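Local atomic coordinates of aspartyl-tRNA synthetase 2 (Thermus thermophilus, PDB entry 1N9W), a protein that attaches L-aspartate to tRNA(Asp) and, with similar efficiency, to tRNA(Asn), activating the amino acid with ATP to Asp-AMP before transferring it. Residues L217-G222 / G388-G393; Y194-V199 / E213-D218. All coordinates share one frame; numbering follows the deposited sequence.

Interaction 1: residues L217-G222 / G388-G393; sequences LDVEMG and GGFAIG
Val219 CB and CG2 sit over one face of the Phe390 ring, CB shifted toward its rim, 4.1 Å from the ring centroid and 16° off its normal, a CH-pi contact between side chains that run alongside each other. The ring reaches this place because Phe390 CG stands between its own N and carbonyl carbon (chi1 63°). Next along the same face, Leu217 CB meets Ile392 CB at 4.0 Å, and helices 119-141 and 227-248 cover this apolar layer. Six backbone hydrogen bonds join the segments, among them Val219 N to Phe390 O at 2.8 Å, the donor almost in line with the C=O bond. The pair belongs to the antiparallel sheet that forms the catalytic core of class II aminoacyl-tRNA synthetases. Its other face, carrying Asp218, Glu220 and Ala391, is polar and more thinly packed. Here Glu220, bent at chi2 (77°), folds back over the glycine strand, bringing OE2 to 3.3 Å from Gly389 CA. That carboxylate makes a salt bridge with Arg352, a predicted aspartate-binding residue. Partly exposed Asp218 sets OD2 3.1 Å from Ala391 CB, while Ser216 OG lies so close to the same oxygen that the detail of their hydrogen bond is doubtful.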
ATOM      1  N   LEU B 217      -5.471  -6.898  -5.203  1.00 26.35           N
ATOM      2  CA  LEU B 217      -5.533  -6.862  -3.742  1.00 25.85           C
ATOM      3  C   LEU B 217      -5.681  -8.315  -3.314  1.00 26.38           C
ATOM      4  O   LEU B 217      -6.776  -8.875  -3.328  1.00 28.42           O
ATOM      5  CB  LEU B 217      -6.738  -6.031  -3.269  1.00 23.52           C
ATOM      6  CG  LEU B 217      -7.046  -4.758  -4.082  1.00 20.50           C
ATOM      7  CD1 LEU B 217      -8.352  -4.161  -3.572  1.00 23.75           C
ATOM      8  CD2 LEU B 217      -5.901  -3.755  -3.980  1.00 19.63           C
ATOM      9  N   ASP B 218      -4.553  -8.915  -2.956  1.00 27.73           N
ATOM     10  CA  ASP B 218      -4.479 -10.310  -2.556  1.00 28.60           C
ATOM     11  C   ASP B 218      -4.610 -10.531  -1.051  1.00 30.08           C
ATOM     12  O   ASP B 218      -4.093  -9.757  -0.233  1.00 27.39           O
ATOM     13  CB  ASP B 218      -3.161 -10.909  -3.049  1.00 31.18           C
ATOM     14  CG  ASP B 218      -2.980 -10.765  -4.561  1.00 34.52           C
ATOM     15  OD1 ASP B 218      -1.885 -11.071  -5.066  1.00 37.99           O
ATOM     16  OD2 ASP B 218      -3.934 -10.348  -5.241  1.00 36.14           O
ATOM     17  N   VAL B 219      -5.298 -11.613  -0.702  1.00 28.46           N
ATOM     18  CA  VAL B 219      -5.526 -11.988   0.686  1.00 29.24           C
ATOM     19  C   VAL B 219      -5.274 -13.489   0.831  1.00 30.37           C
ATOM     20  O   VAL B 219      -5.723 -14.277   0.003  1.00 30.40           O
ATOM     21  CB  VAL B 219      -6.987 -11.687   1.109  1.00 27.49           C
ATOM     22  CG1 VAL B 219      -7.159 -11.937   2.599  1.00 28.24           C
ATOM     23  CG2 VAL B 219      -7.351 -10.255   0.761  1.00 24.65           C
ATOM     24  N   GLU B 220      -4.550 -13.879   1.873  1.00 30.92           N
ATOM     25  CA  GLU B 220      -4.268 -15.288   2.127  1.00 33.13           C
ATOM     26  C   GLU B 220      -4.300 -15.468   3.650  1.00 33.56           C
ATOM     27  O   GLU B 220      -3.675 -14.701   4.389  1.00 31.90           O
ATOM     28  CB  GLU B 220      -2.894 -15.677   1.549  1.00 34.47           C
ATOM     29  CG  GLU B 220      -2.658 -17.187   1.365  1.00 36.05           C
ATOM     30  CD  GLU B 220      -3.364 -17.785   0.143  1.00 39.55           C
ATOM     31  OE1 GLU B 220      -3.399 -19.029   0.034  1.00 42.33           O
ATOM     32  OE2 GLU B 220      -3.873 -17.029  -0.711  1.00 38.55           O
ATOM     33  N   MET B 221      -5.062 -16.458   4.115  1.00 33.64           N
ATOM     34  CA  MET B 221      -5.179 -16.725   5.549  1.00 33.49           C
ATOM     35  C   MET B 221      -5.190 -18.224   5.850  1.00 33.37           C
ATOM     36  O   MET B 221      -5.738 -19.013   5.080  1.00 33.48           O
ATOM     37  CB  MET B 221      -6.450 -16.056   6.115  1.00 34.02           C
ATOM     38  CG  MET B 221      -7.778 -16.657   5.676  1.00 32.99           C
ATOM     39  SD  MET B 221      -9.258 -15.739   6.224  1.00 36.76           S
ATOM     40  CE  MET B 221      -9.013 -15.655   7.994  1.00 26.28           C
ATOM     41  N   GLY B 222      -4.566 -18.607   6.965  1.00 33.90           N
ATOM     42  CA  GLY B 222      -4.503 -20.008   7.359  1.00 31.66           C
ATOM     43  C   GLY B 222      -5.441 -20.350   8.505  1.00 31.43           C
ATOM     44  O   GLY B 222      -6.146 -19.482   9.017  1.00 29.65           O
ATOM     45  N   GLY B 388      -6.362 -20.744   2.644  1.00 38.23           N
ATOM     46  CA  GLY B 388      -6.944 -20.343   1.379  1.00 38.62           C
ATOM     47  C   GLY B 388      -6.786 -18.848   1.180  1.00 36.25           C
ATOM     48  O   GLY B 388      -6.260 -18.153   2.045  1.00 36.63           O
ATOM     49  N   GLY B 389      -7.239 -18.349   0.040  1.00 36.22           N
ATOM     50  CA  GLY B 389      -7.123 -16.933  -0.227  1.00 33.93           C
ATOM     51  C   GLY B 389      -7.832 -16.531  -1.499  1.00 34.08           C
ATOM     52  O   GLY B 389      -8.462 -17.354  -2.170  1.00 34.20           O
ATOM     53  N   PHE B 390      -7.720 -15.254  -1.835  1.00 33.89           N
ATOM     54  CA  PHE B 390      -8.357 -14.720  -3.026  1.00 32.58           C
ATOM     55  C   PHE B 390      -7.718 -13.384  -3.386  1.00 32.69           C
ATOM     56  O   PHE B 390      -6.972 -12.803  -2.591  1.00 30.12           O
ATOM     57  CB  PHE B 390      -9.862 -14.563  -2.781  1.00 32.35           C
ATOM     58  CG  PHE B 390     -10.219 -13.582  -1.686  1.00 33.96           C
ATOM     59  CD1 PHE B 390     -10.433 -12.239  -1.987  1.00 32.68           C
ATOM     60  CD2 PHE B 390     -10.374 -14.003  -0.365  1.00 32.91           C
ATOM     61  CE1 PHE B 390     -10.800 -11.333  -0.999  1.00 32.60           C
ATOM     62  CE2 PHE B 390     -10.742 -13.094   0.633  1.00 33.86           C
ATOM     63  CZ  PHE B 390     -10.957 -11.757   0.314  1.00 31.79           C
ATOM     64  N   ALA B 391      -8.005 -12.906  -4.591  1.00 32.54           N
ATOM     65  CA  ALA B 391      -7.452 -11.649  -5.066  1.00 32.80           C
ATOM     66  C   ALA B 391      -8.573 -10.807  -5.633  1.00 33.09           C
ATOM     67  O   ALA B 391      -9.522 -11.334  -6.211  1.00 36.00           O
ATOM     68  CB  ALA B 391      -6.402 -11.914  -6.137  1.00 32.09           C
ATOM     69  N   ILE B 392      -8.464  -9.495  -5.468  1.00 32.41           N
ATOM     70  CA  ILE B 392      -9.478  -8.589  -5.969  1.00 30.59           C
ATOM     71  C   ILE B 392      -8.908  -7.685  -7.049  1.00 30.26           C
ATOM     72  O   ILE B 392      -7.886  -7.030  -6.847  1.00 30.34           O
ATOM     73  CB  ILE B 392     -10.042  -7.705  -4.837  1.00 31.71           C
ATOM     74  CG1 ILE B 392     -10.658  -8.592  -3.753  1.00 31.23           C
ATOM     75  CG2 ILE B 392     -11.064  -6.730  -5.389  1.00 28.96           C
ATOM     76  CD1 ILE B 392     -11.343  -7.821  -2.644  1.00 30.60           C
ATOM     77  N   GLY B 393      -9.567  -7.667  -8.204  1.00 29.11           N
ATOM     78  CA  GLY B 393      -9.126  -6.817  -9.296  1.00 28.44           C
ATOM     79  C   GLY B 393      -9.534  -5.403  -8.955  1.00 27.25           C
ATOM     80  O   GLY B 393     -10.665  -4.997  -9.222  1.00 27.67           O
TER

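Interaction 2: residues Y194-V199 / E213-D218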
ATOM      1  N   TYR B 194      -1.742 -10.105   3.473  1.00 25.55           N
ATOM      2  CA  TYR B 194      -2.343  -9.555   2.277  1.00 26.07           C
ATOM      3  C   TYR B 194      -1.306  -8.728   1.557  1.00 27.12           C
ATOM      4  O   TYR B 194      -0.268  -8.373   2.122  1.00 25.70           O
ATOM      5  CB  TYR B 194      -3.552  -8.677   2.607  1.00 26.18           C
ATOM      6  CG  TYR B 194      -3.212  -7.398   3.336  1.00 27.20           C
ATOM      7  CD1 TYR B 194      -3.202  -7.346   4.727  1.00 26.85           C
ATOM      8  CD2 TYR B 194      -2.925  -6.228   2.627  1.00 27.62           C
ATOM      9  CE1 TYR B 194      -2.922  -6.158   5.398  1.00 27.52           C
ATOM     10  CE2 TYR B 194      -2.644  -5.038   3.285  1.00 26.17           C
ATOM     11  CZ  TYR B 194      -2.648  -5.009   4.673  1.00 26.47           C
ATOM     12  OH  TYR B 194      -2.409  -3.828   5.337  1.00 26.00           O
ATOM     13  N   GLU B 195      -1.575  -8.424   0.298  1.00 27.71           N
ATOM     14  CA  GLU B 195      -0.636  -7.631  -0.472  1.00 28.08           C
ATOM     15  C   GLU B 195      -1.339  -6.848  -1.558  1.00 27.26           C
ATOM     16  O   GLU B 195      -2.313  -7.306  -2.161  1.00 27.46           O
ATOM     17  CB  GLU B 195       0.453  -8.531  -1.071  1.00 30.40           C
ATOM     18  CG  GLU B 195       1.372  -7.825  -2.071  1.00 33.78           C
ATOM     19  CD  GLU B 195       2.567  -8.675  -2.485  1.00 37.36           C
ATOM     20  OE1 GLU B 195       2.385  -9.871  -2.800  1.00 38.59           O
ATOM     21  OE2 GLU B 195       3.696  -8.139  -2.503  1.00 37.79           O
ATOM     22  N   VAL B 196      -0.836  -5.644  -1.776  1.00 25.14           N
ATOM     23  CA  VAL B 196      -1.361  -4.735  -2.775  1.00 26.29           C
ATOM     24  C   VAL B 196      -0.239  -4.503  -3.760  1.00 29.58           C
ATOM     25  O   VAL B 196       0.707  -3.776  -3.465  1.00 29.72           O
ATOM     26  CB  VAL B 196      -1.729  -3.386  -2.144  1.00 25.49           C
ATOM     27  CG1 VAL B 196      -2.170  -2.410  -3.217  1.00 21.79           C
ATOM     28  CG2 VAL B 196      -2.806  -3.589  -1.096  1.00 22.37           C
ATOM     29  N   ALA B 197      -0.326  -5.125  -4.927  1.00 32.98           N
ATOM     30  CA  ALA B 197       0.727  -4.955  -5.922  1.00 35.71           C
ATOM     31  C   ALA B 197       0.242  -5.266  -7.330  1.00 37.11           C
ATOM     32  O   ALA B 197      -0.769  -5.943  -7.513  1.00 35.83           O
ATOM     33  CB  ALA B 197       1.928  -5.835  -5.560  1.00 35.73           C
ATOM     34  N   PRO B 198       0.959  -4.765  -8.351  1.00 40.11           N
ATOM     35  CA  PRO B 198       0.584  -4.996  -9.755  1.00 40.58           C
ATOM     36  C   PRO B 198       0.764  -6.455 -10.171  1.00 41.64           C
ATOM     37  O   PRO B 198       1.554  -7.186  -9.575  1.00 41.05           O
ATOM     38  CB  PRO B 198       1.518  -4.055 -10.525  1.00 40.89           C
ATOM     39  CG  PRO B 198       1.843  -2.976  -9.511  1.00 42.31           C
ATOM     40  CD  PRO B 198       2.057  -3.785  -8.259  1.00 40.33           C
ATOM     41  N   VAL B 199       0.017  -6.868 -11.190  1.00 43.41           N
ATOM     42  CA  VAL B 199       0.072  -8.236 -11.694  1.00 45.18           C
ATOM     43  C   VAL B 199      -0.062  -8.261 -13.215  1.00 46.33           C
ATOM     44  O   VAL B 199      -0.262  -7.220 -13.849  1.00 47.80           O
ATOM     45  CB  VAL B 199      -1.060  -9.100 -11.095  1.00 45.82           C
ATOM     46  CG1 VAL B 199      -1.047 -10.481 -11.726  1.00 47.57           C
ATOM     47  CG2 VAL B 199      -0.899  -9.206  -9.585  1.00 45.99           C
ATOM     48  N   GLU B 213      -1.218  -5.443 -17.044  1.00 53.55           N
ATOM     49  CA  GLU B 213      -0.825  -4.966 -15.720  1.00 54.27           C
ATOM     50  C   GLU B 213      -2.006  -4.323 -14.990  1.00 53.14           C
ATOM     51  O   GLU B 213      -2.549  -3.310 -15.435  1.00 53.11           O
ATOM     52  CB  GLU B 213       0.325  -3.959 -15.844  1.00 55.65           C
ATOM     53  CG  GLU B 213       0.952  -3.538 -14.516  1.00 58.03           C
ATOM     54  CD  GLU B 213       2.157  -2.630 -14.697  1.00 58.64           C
ATOM     55  OE1 GLU B 213       2.001  -1.529 -15.271  1.00 59.54           O
ATOM     56  OE2 GLU B 213       3.269  -3.015 -14.265  1.00 60.54           O
ATOM     57  N   TYR B 214      -2.396  -4.920 -13.867  1.00 50.76           N
ATOM     58  CA  TYR B 214      -3.503  -4.404 -13.066  1.00 48.42           C
ATOM     59  C   TYR B 214      -3.211  -4.549 -11.577  1.00 44.10           C
ATOM     60  O   TYR B 214      -2.496  -5.459 -11.158  1.00 43.32           O
ATOM     61  CB  TYR B 214      -4.798  -5.149 -13.399  1.00 52.30           C
ATOM     62  CG  TYR B 214      -4.794  -6.603 -12.977  1.00 55.63           C
ATOM     63  CD1 TYR B 214      -5.602  -7.049 -11.932  1.00 57.36           C
ATOM     64  CD2 TYR B 214      -3.989  -7.532 -13.630  1.00 57.91           C
ATOM     65  CE1 TYR B 214      -5.609  -8.389 -11.548  1.00 59.16           C
ATOM     66  CE2 TYR B 214      -3.986  -8.872 -13.256  1.00 58.97           C
ATOM     67  CZ  TYR B 214      -4.797  -9.295 -12.218  1.00 60.20           C
ATOM     68  OH  TYR B 214      -4.808 -10.622 -11.855  1.00 63.53           O
ATOM     69  N   LEU B 215      -3.779  -3.642 -10.790  1.00 39.66           N
ATOM     70  CA  LEU B 215      -3.602  -3.641  -9.343  1.00 35.72           C
ATOM     71  C   LEU B 215      -4.395  -4.792  -8.735  1.00 33.02           C
ATOM     72  O   LEU B 215      -5.604  -4.903  -8.938  1.00 31.89           O
ATOM     73  CB  LEU B 215      -4.086  -2.309  -8.760  1.00 33.59           C
ATOM     74  CG  LEU B 215      -3.784  -2.031  -7.288  1.00 33.20           C
ATOM     75  CD1 LEU B 215      -2.285  -2.082  -7.053  1.00 32.48           C
ATOM     76  CD2 LEU B 215      -4.336  -0.669  -6.896  1.00 31.61           C
ATOM     77  N   SER B 216      -3.712  -5.648  -7.989  1.00 32.48           N
ATOM     78  CA  SER B 216      -4.377  -6.787  -7.367  1.00 30.75           C
ATOM     79  C   SER B 216      -4.325  -6.699  -5.845  1.00 28.41           C
ATOM     80  O   SER B 216      -3.270  -6.446  -5.266  1.00 27.45           O
ATOM     81  CB  SER B 216      -3.715  -8.081  -7.834  1.00 29.70           C
ATOM     82  OG  SER B 216      -4.400  -9.207  -7.325  1.00 30.09           O
ATOM     83  N   LEU B 217      -5.471  -6.898  -5.203  1.00 26.35           N
ATOM     84  CA  LEU B 217      -5.533  -6.862  -3.742  1.00 25.85           C
ATOM     85  C   LEU B 217      -5.681  -8.315  -3.314  1.00 26.38           C
ATOM     86  O   LEU B 217      -6.776  -8.875  -3.328  1.00 28.42           O
ATOM     87  CB  LEU B 217      -6.738  -6.031  -3.269  1.00 23.52           C
ATOM     88  CG  LEU B 217      -7.046  -4.758  -4.082  1.00 20.50           C
ATOM     89  CD1 LEU B 217      -8.352  -4.161  -3.572  1.00 23.75           C
ATOM     90  CD2 LEU B 217      -5.901  -3.755  -3.980  1.00 19.63           C
ATOM     91  N   ASP B 218      -4.553  -8.915  -2.956  1.00 27.73           N
ATOM     92  CA  ASP B 218      -4.479 -10.310  -2.556  1.00 28.60           C
ATOM     93  C   ASP B 218      -4.610 -10.531  -1.051  1.00 30.08           C
ATOM     94  O   ASP B 218      -4.093  -9.757  -0.233  1.00 27.39           O
ATOM     95  CB  ASP B 218      -3.161 -10.909  -3.049  1.00 31.18           C
ATOM     96  CG  ASP B 218      -2.980 -10.765  -4.561  1.00 34.52           C
ATOM     97  OD1 ASP B 218      -1.885 -11.071  -5.066  1.00 37.99           O
ATOM     98  OD2 ASP B 218      -3.934 -10.348  -5.241  1.00 36.14           O
TER
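Val199 fits its branched end between two side chains of the facing segment: CB rests 3.6 Å from Tyr214 CE2, while CG2 presses 3.5 Å from Ser216 CB. With CG1 anti to the backbone N (chi1 175°), the two methyls part, CG1 running along the phenol toward its hydroxyl and CG2 turning to the serine. The Tyr214 side chain lies alongside the valine, with CE2 the nearest of its ring atoms. On the face away from Ser216, Val196 CG1 is the bump that settles between two leucine methyls, 3.9 Å from Leu215 CD1 and 4.0 Å from Leu217 CD2. Leu215 comes across the valine at a slant, whereas Leu217 runs beside it. Phe148 of the second subunit packs on both Val196 and Leu215, so this ridge also faces the dimer partner. The strands form an antiparallel hairpin-like pair of the class II catalytic sheet, corresponding to motif 2, whose intervening loop, 200-212, is not modelled and contains predicted ATP-binding residues. Near that loop Pro198 CB meets Glu213 CG at 4.1 Å. Backbone bonds continue out here, Tyr214 N reaching Val199 O at 3.1 Å. At the far end Tyr194 CB closes on Asp218 O, 3.1 Å away, while its hydroxyl is hydrogen-bonded to Asp140. Glu195, extended on the face of Ala197 and Ser216, pairs with Lys183; its OE1 stays 5.0 Å from Asp218 OD1, and the lysine, which also makes a long, weak ion pair with Asp218 OD1, probably offsets the like charges.

How the interactions relate
Interactions 1 and 2 flank strand 215-222 on its two edges, sharing Leu217 and Asp218, and their centres are about 10 Å apart. They touch directly where Ser216 OG of interaction 2 packs 3.6 Å from Ala391 CB of interaction 1. Strands 192-198, 215-222 and 387-393 thus run as consecutive neighbours in one sheet, close to predicted substrate-binding residues. On the aspartate side, the Ala391 side chain of interaction 1 lies about 6 Å from that of Ser348, a predicted aspartate-binding residue; on the ATP side, interaction 2 brings the Leu215 side chain about 3 Å from that of Glu395, a predicted ATP-binding residue. Gly393, likewise predicted to bind ATP, ends interaction 1 just before helix 394-402, which Leu215 and Leu217 both touch.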